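Local coordinates for glucanase (Clostridium thermocellum, PDB 5GXX), which probably hydrolyses internal beta-1,4-glucosidic bonds of cellulose as a family 9 endoglucanase of the cellulosome, at residues I128-T133 against G537-P542; E264-A269 against F313-S318; E462-L467 against R578-T583; S572-T577 against T583-V588. The protein carries 1 engineered substitution. One frame throughout, in Å; residues are numbered along the deposited sequence. Where two conformers were deposited one is given.

Interaction 1. Residues I128-T133 against G537-P542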
loop_
_atom_site.group_PDB
_atom_site.type_symbol
_atom_site.label_atom_id
_atom_site.label_comp_id
_atom_site.label_asym_id
_atom_site.label_seq_id
_atom_site.Cartn_x
_atom_site.Cartn_y
_atom_site.Cartn_z
ATOM N N ILE A 128 18.472 -10.325 -13.861
ATOM C CA ILE A 128 18.594 -8.861 -13.699
ATOM C C ILE A 128 17.833 -8.041 -14.752
ATOM O O ILE A 128 17.410 -6.913 -14.473
ATOM C CB ILE A 128 20.075 -8.386 -13.584
ATOM C CG1 ILE A 128 20.145 -6.967 -12.998
ATOM C CG2 ILE A 128 20.769 -8.454 -14.931
ATOM C CD1 ILE A 128 21.550 -6.544 -12.587
ATOM N N GLU A 129 17.647 -8.587 -15.951
ATOM C CA GLU A 129 16.927 -7.864 -16.998
ATOM C C GLU A 129 15.435 -7.708 -16.709
ATOM O O GLU A 129 14.791 -6.849 -17.309
ATOM C CB GLU A 129 17.164 -8.507 -18.367
ATOM C CG GLU A 129 18.624 -8.416 -18.795
ATOM C CD GLU A 129 18.916 -9.123 -20.107
ATOM O OE1 GLU A 129 18.193 -10.080 -20.464
ATOM O OE2 GLU A 129 19.903 -8.744 -20.764
ATOM N N LYS A 130 14.894 -8.508 -15.792
ATOM C CA LYS A 130 13.528 -8.316 -15.319
ATOM C C LYS A 130 13.427 -7.126 -14.373
ATOM O O LYS A 130 12.355 -6.527 -14.255
ATOM C CB LYS A 130 12.988 -9.578 -14.635
ATOM C CG LYS A 130 12.841 -10.807 -15.543
ATOM C CD LYS A 130 11.842 -10.625 -16.690
ATOM C CE LYS A 130 10.409 -10.470 -16.230
ATOM N NZ LYS A 130 9.458 -10.824 -17.338
ATOM N N GLU A 131 14.535 -6.777 -13.718
ATOM C CA GLU A 131 14.597 -5.658 -12.779
ATOM C C GLU A 131 14.921 -4.311 -13.439
ATOM O O GLU A 131 14.324 -3.285 -13.090
ATOM C CB GLU A 131 15.615 -5.961 -11.667
ATOM C CG GLU A 131 15.906 -4.786 -10.723
ATOM C CD GLU A 131 14.712 -4.387 -9.870
ATOM O OE1 GLU A 131 13.756 -5.178 -9.742
ATOM O OE2 GLU A 131 14.732 -3.281 -9.295
ATOM N N MET A 132 15.866 -4.293 -14.374
ATOM C CA MET A 132 16.350 -3.051 -14.972
ATOM C C MET A 132 16.895 -3.255 -16.383
ATOM O O MET A 132 17.181 -4.379 -16.798
ATOM C CB MET A 132 17.424 -2.421 -14.084
ATOM C CG MET A 132 18.779 -3.139 -14.149
ATOM S SD MET A 132 19.965 -2.626 -12.893
ATOM C CE MET A 132 19.321 -3.376 -11.405
ATOM N N THR A 133 17.048 -2.140 -17.091
ATOM C CA THR A 133 17.604 -2.088 -18.442
ATOM C C THR A 133 18.987 -1.440 -18.389
ATOM O O THR A 133 19.168 -0.343 -17.855
ATOM C CB THR A 133 16.659 -1.330 -19.410
ATOM O OG1 THR A 133 15.389 -1.989 -19.407
ATOM C CG2 THR A 133 17.190 -1.354 -20.835
ATOM N N GLY A 537 4.604 -16.565 -17.243
ATOM C CA GLY A 537 5.216 -16.929 -15.983
ATOM C C GLY A 537 6.582 -16.311 -15.747
ATOM O O GLY A 537 7.073 -16.415 -14.632
ATOM N N THR A 538 7.218 -15.691 -16.745
ATOM C CA THR A 538 8.532 -15.099 -16.480
ATOM C C THR A 538 8.427 -13.922 -15.508
ATOM O O THR A 538 9.428 -13.493 -14.925
ATOM C CB THR A 538 9.268 -14.620 -17.745
ATOM O OG1 THR A 538 8.572 -13.498 -18.304
ATOM C CG2 THR A 538 9.393 -15.744 -18.781
ATOM N N ASN A 539 7.204 -13.419 -15.339
ATOM C CA ASN A 539 6.973 -12.341 -14.382
ATOM C C ASN A 539 7.011 -12.818 -12.945
ATOM O O ASN A 539 6.992 -12.003 -12.030
ATOM C CB ASN A 539 5.618 -11.689 -14.647
ATOM C CG ASN A 539 5.631 -10.828 -15.885
ATOM O OD1 ASN A 539 4.643 -10.737 -16.614
ATOM N ND2 ASN A 539 6.770 -10.209 -16.147
ATOM N N ILE A 540 7.026 -14.134 -12.764
ATOM C CA ILE A 540 7.296 -14.715 -11.457
ATOM C C ILE A 540 8.794 -14.982 -11.486
ATOM O O ILE A 540 9.254 -15.883 -12.177
ATOM C CB ILE A 540 6.489 -16.014 -11.203
ATOM C CG1 ILE A 540 4.993 -15.793 -11.473
ATOM C CG2 ILE A 540 6.727 -16.502 -9.760
ATOM C CD1 ILE A 540 4.201 -17.091 -11.407
ATOM N N CYS A 541 9.557 -14.171 -10.759
ATOM C CA CYS A 541 11.016 -14.250 -10.833
ATOM C C CYS A 541 11.657 -13.757 -9.543
ATOM O O CYS A 541 11.081 -12.932 -8.821
ATOM C CB CYS A 541 11.533 -13.432 -12.018
ATOM S SG CYS A 541 10.910 -11.745 -12.110
ATOM N N PRO A 542 12.850 -14.290 -9.225
ATOM C CA PRO A 542 13.432 -13.997 -7.925
ATOM C C PRO A 542 14.144 -12.636 -7.858
ATOM O O PRO A 542 15.346 -12.575 -7.596
ATOM C CB PRO A 542 14.408 -15.171 -7.746
ATOM C CG PRO A 542 14.812 -15.537 -9.154
ATOM C CD PRO A 542 13.466 -15.494 -9.824
#
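K130 of the short helix 128-131, in the catalytic module, reaches across to T538 and C541 in the loop that joins strands 527-534 and 549-557 of the C-terminal beta domain. On the helix side this lysine alone carries the contact. Its CG stands beside the backbone N (chi1 -64°), and the chain then bends at both chi2 and chi3, so the side chain curls over the loop instead of running straight out. The first part of the curl is apolar: CB lies 3.9 Å from C541 SG, and CG is almost as near. Further along, K130 CE passes 3.4 Å from the carbonyl oxygen T538 O, and the ammonium K130 NZ donates a hydrogen bond of 3.0 Å to T538 OG1. That hydroxyl is also hydrogen-bonded to D536 OD1, and this carboxylate may make its oxygen a stronger acceptor for the lysine. The contact thus bridges two modules, a family 9 catalytic module and a beta domain of the cellulose-binding type, an association known from related family 9 enzymes. On the beta-domain side the loop is folded into a single 3-10 turn, closed by I540 N donating to G537 O at 2.9 Å. This turn places T538 and N539 next to each other at the lysine tip. The side-chain amide of N539 lies against the ammonium group, with N539 CG 4.1 Å from K130 NZ. Behind the turn, I540 packs on L467 of strand 460-469, and C541 is linked to Q547 by a backbone hydrogen bond.

Interaction 2. Residues E264-A269 against F313-S318; sequences EYHKFA and FVYADS
Two first torsions bring H266 and Y315 together. In Y315, chi1 of -173° swings the ring off helix 301-318 and straight across the gap, while in H266 chi1 of -77° carries the imidazole out from its helix, beside the backbone N, with ND1 facing the incoming phenol. H266 ND1 and Y315 OH meet at 2.7 Å in a hydrogen bond that is almost straight (175°), and either atom could be the donor. The hydroxyl lies in the plane of the imidazole, at its edge, just as ND1 lies in the plane of the phenol ring. The two rings therefore touch rim to rim, neither over the face of the other, with their centroids 5.7 Å apart and the ring planes well inclined to each other. One turn further along helix 263-276, A269 presents its methyl to the tyrosine. This CB sits over one face of the Y315 ring in a CH-pi contact, 3.9 Å from the centroid. The nearest ring atom is CE1, 3.7 Å from A269 CB, so the methyl is displaced toward the rim on the side nearer the hydroxyl. A second polar partner, Q270 NE2, also bonds Y315 OH; the phenol oxygen is gripped by two side chains of one helix, which should fix how far the ring can tilt. With a small alanine against the ring face and polar groups at its tip, this buried contact joins two helices of the mainly helical catalytic module, consistent with the (alpha/alpha)6 barrel of glycoside hydrolase family 9.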
loop_
_atom_site.group_PDB
_atom_site.type_symbol
_atom_site.label_atom_id
_atom_site.label_comp_id
_atom_site.label_asym_id
_atom_site.label_seq_id
_atom_site.Cartn_x
_atom_site.Cartn_y
_atom_site.Cartn_z
ATOM N N GLU A 264 68.474 2.325 -13.654
ATOM C CA GLU A 264 67.330 3.120 -13.198
ATOM C C GLU A 264 66.103 2.263 -12.862
ATOM O O GLU A 264 65.376 2.564 -11.914
ATOM C CB GLU A 264 66.981 4.228 -14.197
ATOM C CG GLU A 264 66.300 3.735 -15.461
ATOM C CD GLU A 264 66.110 4.838 -16.481
ATOM O OE1 GLU A 264 67.115 5.256 -17.091
ATOM O OE2 GLU A 264 64.958 5.268 -16.692
ATOM N N TYR A 265 65.889 1.195 -13.627
ATOM C CA TYR A 265 64.726 0.331 -13.439
ATOM C C TYR A 265 64.961 -0.612 -12.262
ATOM O O TYR A 265 64.024 -0.962 -11.539
ATOM C CB TYR A 265 64.382 -0.448 -14.709
ATOM C CG TYR A 265 64.112 0.472 -15.879
ATOM C CD1 TYR A 265 63.090 1.412 -15.809
ATOM C CD2 TYR A 265 64.886 0.421 -17.036
ATOM C CE1 TYR A 265 62.831 2.276 -16.850
ATOM C CE2 TYR A 265 64.638 1.298 -18.095
ATOM C CZ TYR A 265 63.611 2.217 -17.986
ATOM O OH TYR A 265 63.331 3.101 -19.003
ATOM N N HIS A 266 66.213 -1.027 -12.087
ATOM C CA HIS A 266 66.585 -1.881 -10.965
ATOM C C HIS A 266 66.524 -1.130 -9.643
ATOM O O HIS A 266 66.000 -1.647 -8.645
ATOM C CB HIS A 266 67.962 -2.524 -11.182
ATOM C CG HIS A 266 67.928 -3.675 -12.131
ATOM N ND1 HIS A 266 67.395 -4.902 -11.797
ATOM C CD2 HIS A 266 68.345 -3.784 -13.417
ATOM C CE1 HIS A 266 67.486 -5.720 -12.829
ATOM N NE2 HIS A 266 68.051 -5.062 -13.828
ATOM N N LYS A 267 67.012 0.105 -9.650
ATOM C CA LYS A 267 66.917 0.974 -8.488
ATOM C C LYS A 267 65.465 1.156 -8.064
ATOM O O LYS A 267 65.167 1.051 -6.860
ATOM C CB LYS A 267 67.562 2.338 -8.748
ATOM C CG LYS A 267 67.408 3.344 -7.621
ATOM C CD LYS A 267 68.200 4.619 -7.893
ATOM C CE LYS A 267 68.086 5.576 -6.715
ATOM N NZ LYS A 267 69.113 6.649 -6.798
ATOM N N PHE A 268 64.601 1.452 -9.034
ATOM C CA PHE A 268 63.174 1.594 -8.748
ATOM C C PHE A 268 62.562 0.321 -8.169
ATOM O O PHE A 268 61.885 0.401 -7.139
ATOM C CB PHE A 268 62.357 2.044 -9.966
ATOM C CG PHE A 268 60.881 2.082 -9.670
ATOM C CD1 PHE A 268 60.324 3.221 -9.116
ATOM C CD2 PHE A 268 60.096 0.945 -9.829
ATOM C CE1 PHE A 268 58.969 3.255 -8.788
ATOM C CE2 PHE A 268 58.745 0.968 -9.508
ATOM C CZ PHE A 268 58.187 2.124 -8.975
ATOM N N ALA A 269 62.784 -0.826 -8.812
ATOM C CA ALA A 269 62.187 -2.094 -8.388
ATOM C C ALA A 269 62.616 -2.405 -6.959
ATOM O O ALA A 269 61.789 -2.853 -6.172
ATOM C CB ALA A 269 62.594 -3.231 -9.329
ATOM N N PHE A 313 58.068 -12.149 -6.818
ATOM C CA PHE A 313 58.542 -13.413 -7.383
ATOM C C PHE A 313 59.190 -13.165 -8.750
ATOM O O PHE A 313 60.269 -13.693 -9.036
ATOM C CB PHE A 313 57.398 -14.426 -7.565
ATOM C CG PHE A 313 56.951 -15.154 -6.312
ATOM C CD1 PHE A 313 57.841 -15.745 -5.416
ATOM C CD2 PHE A 313 55.592 -15.321 -6.082
ATOM C CE1 PHE A 313 57.388 -16.430 -4.292
ATOM C CE2 PHE A 313 55.110 -16.044 -4.986
ATOM C CZ PHE A 313 56.011 -16.604 -4.082
ATOM N N VAL A 314 58.518 -12.404 -9.614
ATOM C CA VAL A 314 59.029 -12.161 -10.963
ATOM C C VAL A 314 60.377 -11.441 -10.891
ATOM O O VAL A 314 61.329 -11.803 -11.586
ATOM C CB VAL A 314 58.017 -11.388 -11.840
ATOM C CG1 VAL A 314 58.670 -10.962 -13.167
ATOM C CG2 VAL A 314 56.774 -12.215 -12.140
ATOM N N TYR A 315 60.482 -10.449 -10.013
ATOM C CA TYR A 315 61.716 -9.700 -9.886
ATOM C C TYR A 315 62.827 -10.579 -9.306
ATOM O O TYR A 315 63.937 -10.622 -9.843
ATOM C CB TYR A 315 61.529 -8.418 -9.071
ATOM C CG TYR A 315 62.798 -7.593 -9.118
ATOM C CD1 TYR A 315 63.229 -7.011 -10.325
ATOM C CD2 TYR A 315 63.586 -7.420 -7.972
ATOM C CE1 TYR A 315 64.413 -6.305 -10.396
ATOM C CE2 TYR A 315 64.775 -6.686 -8.035
ATOM C CZ TYR A 315 65.169 -6.131 -9.245
ATOM O OH TYR A 315 66.334 -5.402 -9.339
ATOM N N ALA A 316 62.531 -11.299 -8.233
ATOM C CA ALA A 316 63.525 -12.191 -7.638
ATOM C C ALA A 316 64.033 -13.218 -8.646
ATOM O O ALA A 316 65.222 -13.506 -8.703
ATOM C CB ALA A 316 62.948 -12.894 -6.418
ATOM N N ASP A 317 63.133 -13.777 -9.444
ATOM C CA ASP A 317 63.534 -14.769 -10.438
ATOM C C ASP A 317 64.387 -14.190 -11.559
ATOM O O ASP A 317 65.057 -14.949 -12.273
ATOM C CB ASP A 317 62.295 -15.421 -11.047
ATOM C CG ASP A 317 61.679 -16.457 -10.137
ATOM O OD1 ASP A 317 62.361 -16.893 -9.182
ATOM O OD2 ASP A 317 60.516 -16.838 -10.382
ATOM N N SER A 318 64.366 -12.868 -11.713
ATOM C CA SER A 318 65.037 -12.211 -12.836
ATOM C C SER A 318 66.411 -11.656 -12.472
ATOM O O SER A 318 67.107 -11.117 -13.336
ATOM C CB SER A 318 64.177 -11.074 -13.385
ATOM O OG SER A 318 64.250 -9.945 -12.533
#

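Interaction 3. Residues E462-L467 against R578-T583; sequences EIKALL and RELAKT
K464 and L580 are the residues whose CA atoms come nearest, 7.8 Å apart, and no hydrogen bond links strand segment 462-467 to segment 578-583: the L580 side chain makes the contact, against two side chains and one carbonyl. L580, just ahead of the short strand 581-583, stands up between K464 and L466, two residues apart and therefore on the same face of their strand. The lysine is fully extended, with CG anti to the backbone N (chi1 173°), and its far end passes the leucine at about a right angle. The stem contact is made by K464 CE, 3.6 Å from L580 CD1. K464 NZ passes 3.8 Å from L580 CD1, while its charge has E551 as a long, weak partner. From the other flank L466 CD1 touches L580 CD1 at 4.1 Å, and L580 CD2 is as near to L466 CD1. The methyl CD2 also rests on the backbone, 3.9 Å from K464 O. This is a partly exposed patch, a leucine laid on the outer face of a beta sheet. The intervening residues I463 and A465 turn the other way, toward Y485 and Y483 of strand 481-488 in the second sheet, as in a beta sandwich. Within its own sheet strand 460-469 runs antiparallel to both neighbours, 447-456 and 549-557, and 581-583 pairs with the far side of 447-456.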
loop_
_atom_site.group_PDB
_atom_site.type_symbol
_atom_site.label_atom_id
_atom_site.label_comp_id
_atom_site.label_asym_id
_atom_site.label_seq_id
_atom_site.Cartn_x
_atom_site.Cartn_y
_atom_site.Cartn_z
ATOM N N GLU A 462 -11.673 -22.397 0.256
ATOM C CA GLU A 462 -11.010 -21.260 -0.359
ATOM C C GLU A 462 -9.525 -21.350 -0.035
ATOM O O GLU A 462 -9.141 -21.453 1.134
ATOM C CB GLU A 462 -11.592 -19.941 0.149
ATOM C CG GLU A 462 -11.034 -18.733 -0.563
ATOM C CD GLU A 462 -11.723 -17.463 -0.117
ATOM O OE1 GLU A 462 -12.790 -17.125 -0.679
ATOM O OE2 GLU A 462 -11.190 -16.820 0.810
ATOM N N ILE A 463 -8.720 -21.286 -1.090
ATOM C CA ILE A 463 -7.272 -21.482 -0.990
ATOM C C ILE A 463 -6.547 -20.170 -1.291
ATOM O O ILE A 463 -6.903 -19.474 -2.239
ATOM C CB ILE A 463 -6.803 -22.552 -2.010
ATOM C CG1 ILE A 463 -7.450 -23.926 -1.774
ATOM C CG2 ILE A 463 -5.282 -22.701 -1.996
ATOM C CD1 ILE A 463 -7.239 -24.488 -0.391
ATOM N N LYS A 464 -5.551 -19.840 -0.473
ATOM C CA LYS A 464 -4.558 -18.837 -0.838
ATOM C C LYS A 464 -3.333 -19.601 -1.344
ATOM O O LYS A 464 -2.782 -20.453 -0.636
ATOM C CB LYS A 464 -4.214 -17.936 0.354
ATOM C CG LYS A 464 -3.078 -16.972 0.094
ATOM C CD LYS A 464 -2.736 -16.230 1.368
ATOM C CE LYS A 464 -1.503 -15.356 1.226
ATOM N NZ LYS A 464 -1.323 -14.507 2.440
ATOM N N ALA A 465 -2.919 -19.296 -2.571
ATOM C CA ALA A 465 -1.790 -20.013 -3.171
ATOM C C ALA A 465 -0.753 -19.062 -3.771
ATOM O O ALA A 465 -1.090 -18.139 -4.505
ATOM C CB ALA A 465 -2.305 -20.978 -4.225
ATOM N N LEU A 466 0.513 -19.321 -3.450
ATOM C CA LEU A 466 1.622 -18.518 -3.949
ATOM C C LEU A 466 2.504 -19.412 -4.807
ATOM O O LEU A 466 3.135 -20.331 -4.291
ATOM C CB LEU A 466 2.448 -17.982 -2.776
ATOM C CG LEU A 466 2.045 -16.587 -2.289
ATOM C CD1 LEU A 466 0.644 -16.562 -1.673
ATOM C CD2 LEU A 466 3.105 -16.124 -1.279
ATOM N N LEU A 467 2.518 -19.155 -6.111
ATOM C CA LEU A 467 3.412 -19.899 -7.010
ATOM C C LEU A 467 4.771 -19.198 -7.004
ATOM O O LEU A 467 4.891 -18.035 -7.402
ATOM C CB LEU A 467 2.841 -19.977 -8.424
ATOM C CG LEU A 467 3.754 -20.702 -9.430
ATOM C CD1 LEU A 467 4.062 -22.141 -9.024
ATOM C CD2 LEU A 467 3.167 -20.653 -10.836
ATOM N N ARG A 578 -3.866 -23.047 8.105
ATOM C CA ARG A 578 -4.279 -21.671 7.873
ATOM C C ARG A 578 -3.084 -20.739 7.708
ATOM O O ARG A 578 -3.253 -19.534 7.510
ATOM C CB ARG A 578 -5.231 -21.218 8.989
ATOM C CG ARG A 578 -6.599 -21.884 8.853
ATOM C CD ARG A 578 -7.630 -21.419 9.873
ATOM N NE ARG A 578 -8.974 -21.343 9.292
ATOM C CZ ARG A 578 -9.664 -22.366 8.789
ATOM N NH1 ARG A 578 -9.162 -23.599 8.774
ATOM N NH2 ARG A 578 -10.877 -22.151 8.292
ATOM N N GLU A 579 -1.876 -21.300 7.782
ATOM C CA GLU A 579 -0.652 -20.544 7.529
ATOM C C GLU A 579 -0.016 -21.063 6.247
ATOM O O GLU A 579 -0.018 -22.275 6.006
ATOM C CB GLU A 579 0.335 -20.660 8.693
ATOM C CG GLU A 579 -0.189 -20.021 9.978
ATOM C CD GLU A 579 -0.375 -18.514 9.847
ATOM O OE1 GLU A 579 0.637 -17.778 9.800
ATOM O OE2 GLU A 579 -1.537 -18.059 9.797
ATOM N N LEU A 580 0.518 -20.154 5.435
ATOM C CA LEU A 580 1.162 -20.533 4.181
ATOM C C LEU A 580 2.286 -21.524 4.425
ATOM O O LEU A 580 3.103 -21.326 5.325
ATOM C CB LEU A 580 1.739 -19.308 3.478
ATOM C CG LEU A 580 0.708 -18.489 2.706
ATOM C CD1 LEU A 580 1.369 -17.167 2.355
ATOM C CD2 LEU A 580 0.227 -19.229 1.463
ATOM N N ALA A 581 2.310 -22.586 3.627
ATOM C CA ALA A 581 3.386 -23.566 3.679
ATOM C C ALA A 581 3.570 -24.190 2.308
ATOM O O ALA A 581 2.597 -24.414 1.590
ATOM C CB ALA A 581 3.074 -24.643 4.692
ATOM N N LYS A 582 4.820 -24.494 1.961
ATOM C CA LYS A 582 5.100 -25.262 0.755
ATOM C C LYS A 582 4.291 -26.558 0.765
ATOM O O LYS A 582 4.180 -27.227 1.798
ATOM C CB LYS A 582 6.595 -25.595 0.669
ATOM C CG LYS A 582 6.999 -26.281 -0.627
ATOM C CD LYS A 582 8.526 -26.341 -0.776
ATOM C CE LYS A 582 9.153 -27.065 0.401
ATOM N NZ LYS A 582 10.641 -26.938 0.375
ATOM N N THR A 583 3.709 -26.895 -0.379
ATOM C CA THR A 583 2.991 -28.153 -0.504
ATOM C C THR A 583 3.382 -28.914 -1.758
ATOM O O THR A 583 3.385 -28.376 -2.873
ATOM C CB THR A 583 1.449 -28.009 -0.474
ATOM O OG1 THR A 583 0.863 -29.267 -0.828
ATOM C CG2 THR A 583 0.954 -26.920 -1.451
#

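Interaction 4. Residues S572-T577 against T583-V588; sequences SYQGLT and TKYMPV
Y585 lies against the turn of segment 572-577 from CB to the ring's CE atoms. Y585 CB lies 4.1 Å from S572 CA; chi1 of -51° then sends the ring along Q574. Next along the ring, Y585 CD2 meets the carbonyl oxygen Q574 O at 3.7 Å, and the Q574 CB makes a CH-pi contact over the face, 4.3 Å from the ring centroid. Toward the tip, Y585 CE1 is 4.2 Å from Q574 CD, where the amide plane lies over the ring at 30° to it. The K584 stem covers the opposite face, sandwiching the tyrosine, and F571 meets it edge-to-face. The backbone is tied down too: S572 OG donates to Y585 O at 2.7 Å and is itself bonded by Y486 N. A water donates to S572 O (2.9 Å) and to Q574 O (2.6 Å), and accepts from T583 OG1, the oxygen that also receives Y585 N in an ST turn. Residues Y573 to L576 form a type II beta turn, G575 taking the positive phi. Segment 572-577 begins just after N569 and D570, ligands of a bound calcium ion about 10 Å from the S572 side chain. Around the two segments, T577 and T583 bond the backbone of strand 447-456 at I453 and V449, S572 and P587 bond strand 481-488, and M586 reaches in between the two sheets onto A451, Y483 and A465.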
loop_
_atom_site.group_PDB
_atom_site.type_symbol
_atom_site.label_atom_id
_atom_site.label_comp_id
_atom_site.label_asym_id
_atom_site.label_seq_id
_atom_site.Cartn_x
_atom_site.Cartn_y
_atom_site.Cartn_z
ATOM N N SER A 572 -5.225 -32.323 -2.954
ATOM C CA SER A 572 -4.465 -31.103 -2.726
ATOM C C SER A 572 -4.727 -30.386 -1.405
ATOM O O SER A 572 -4.019 -29.446 -1.068
ATOM C CB SER A 572 -4.640 -30.160 -3.909
ATOM O OG SER A 572 -4.131 -30.787 -5.062
ATOM N N TYR A 573 -5.728 -30.838 -0.654
ATOM C CA TYR A 573 -5.995 -30.309 0.680
ATOM C C TYR A 573 -5.090 -30.901 1.756
ATOM O O TYR A 573 -4.992 -30.353 2.857
ATOM C CB TYR A 573 -7.450 -30.612 1.042
ATOM C CG TYR A 573 -8.118 -29.644 1.994
ATOM C CD1 TYR A 573 -8.364 -28.323 1.618
ATOM C CD2 TYR A 573 -8.552 -30.063 3.251
ATOM C CE1 TYR A 573 -9.029 -27.450 2.480
ATOM C CE2 TYR A 573 -9.204 -29.199 4.113
ATOM C CZ TYR A 573 -9.445 -27.894 3.724
ATOM O OH TYR A 573 -10.099 -27.037 4.588
ATOM N N GLN A 574 -4.431 -32.014 1.444
ATOM C CA GLN A 574 -3.675 -32.752 2.453
ATOM C C GLN A 574 -2.631 -31.876 3.115
ATOM O O GLN A 574 -1.826 -31.246 2.427
ATOM C CB GLN A 574 -2.943 -33.943 1.840
ATOM C CG GLN A 574 -3.805 -34.946 1.120
ATOM C CD GLN A 574 -2.962 -36.056 0.518
ATOM O OE1 GLN A 574 -2.772 -36.116 -0.698
ATOM N NE2 GLN A 574 -2.436 -36.933 1.374
ATOM N N GLY A 575 -2.644 -31.847 4.444
ATOM C CA GLY A 575 -1.617 -31.151 5.210
ATOM C C GLY A 575 -1.746 -29.641 5.277
ATOM O O GLY A 575 -0.995 -29.000 6.019
ATOM N N LEU A 576 -2.699 -29.062 4.547
ATOM C CA LEU A 576 -2.856 -27.604 4.547
ATOM C C LEU A 576 -3.334 -27.104 5.902
ATOM O O LEU A 576 -4.165 -27.738 6.555
ATOM C CB LEU A 576 -3.813 -27.104 3.455
ATOM C CG LEU A 576 -3.398 -27.306 1.995
ATOM C CD1 LEU A 576 -4.390 -26.609 1.071
ATOM C CD2 LEU A 576 -1.983 -26.793 1.749
ATOM N N THR A 577 -2.769 -25.977 6.319
ATOM C CA THR A 577 -3.209 -25.304 7.531
ATOM C C THR A 577 -3.648 -23.903 7.115
ATOM O O THR A 577 -3.760 -23.607 5.925
ATOM C CB THR A 577 -2.079 -25.207 8.588
ATOM O OG1 THR A 577 -1.039 -24.345 8.102
ATOM C CG2 THR A 577 -1.510 -26.584 8.929
ATOM N N THR A 583 3.709 -26.895 -0.379
ATOM C CA THR A 583 2.991 -28.153 -0.504
ATOM C C THR A 583 3.382 -28.914 -1.758
ATOM O O THR A 583 3.385 -28.376 -2.873
ATOM C CB THR A 583 1.449 -28.009 -0.474
ATOM O OG1 THR A 583 0.863 -29.267 -0.828
ATOM C CG2 THR A 583 0.954 -26.920 -1.451
ATOM N N LYS A 584 3.652 -30.201 -1.574
ATOM C CA LYS A 584 3.990 -31.019 -2.725
ATOM C C LYS A 584 2.752 -31.527 -3.449
ATOM O O LYS A 584 2.863 -32.069 -4.546
ATOM C CB LYS A 584 4.896 -32.174 -2.296
ATOM C CG LYS A 584 4.176 -33.244 -1.490
ATOM C CD LYS A 584 5.202 -34.130 -0.805
ATOM C CE LYS A 584 4.630 -35.503 -0.547
ATOM N NZ LYS A 584 5.757 -36.463 -0.401
ATOM N N TYR A 585 1.574 -31.299 -2.861
ATOM C CA TYR A 585 0.321 -31.803 -3.424
ATOM C C TYR A 585 -0.425 -30.874 -4.392
ATOM O O TYR A 585 -1.516 -31.211 -4.871
ATOM C CB TYR A 585 -0.597 -32.286 -2.301
ATOM C CG TYR A 585 0.063 -33.248 -1.344
ATOM C CD1 TYR A 585 0.319 -34.565 -1.723
ATOM C CD2 TYR A 585 0.410 -32.851 -0.057
ATOM C CE1 TYR A 585 0.913 -35.465 -0.846
ATOM C CE2 TYR A 585 0.998 -33.744 0.828
ATOM C CZ TYR A 585 1.249 -35.042 0.424
ATOM O OH TYR A 585 1.834 -35.924 1.307
ATOM N N MET A 586 0.159 -29.708 -4.658
ATOM C CA MET A 586 -0.278 -28.827 -5.741
ATOM C C MET A 586 0.885 -28.718 -6.733
ATOM O O MET A 586 1.639 -27.743 -6.742
ATOM C CB MET A 586 -0.738 -27.462 -5.216
ATOM C CG MET A 586 -1.940 -27.541 -4.258
ATOM S SD MET A 586 -2.461 -25.978 -3.498
ATOM C CE MET A 586 -2.742 -24.981 -4.962
ATOM N N PRO A 587 1.037 -29.758 -7.568
ATOM C CA PRO A 587 2.236 -29.843 -8.405
ATOM C C PRO A 587 2.343 -28.711 -9.421
ATOM O O PRO A 587 1.335 -28.203 -9.917
ATOM C CB PRO A 587 2.084 -31.204 -9.093
ATOM C CG PRO A 587 0.598 -31.435 -9.130
ATOM C CD PRO A 587 0.121 -30.886 -7.816
ATOM N N VAL A 588 3.585 -28.328 -9.701
ATOM C CA VAL A 588 3.907 -27.267 -10.645
ATOM C C VAL A 588 4.416 -27.894 -11.932
ATOM O O VAL A 588 5.155 -28.890 -11.887
ATOM C CB VAL A 588 4.989 -26.356 -10.048
ATOM C CG1 VAL A 588 5.385 -25.265 -11.043
ATOM C CG2 VAL A 588 4.525 -25.752 -8.708
HETATM O O HOH W 1 -1.571 -29.768 0.360
#

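From the N terminus, the chain opens interaction 1 at 128-133 and only closes it at 537-542, some 400 residues later, tying the catalytic module to the beta domain. Interaction 2 is nested within that loop and opens and closes inside the helical module, its centre 51 Å from that of interaction 1. Interaction 3 starts at 462-467, before interaction 1 has closed, and ends at 578-583, so the two cross. Interaction 4 opens at 572-577 and closes at 583-588, crossing interaction 3 and sharing T583 with it. Their centres are 8 Å apart: interaction 3 lays the loop before 581-583 on the outer face of one sheet, and interaction 4 lies where the chain passes between both.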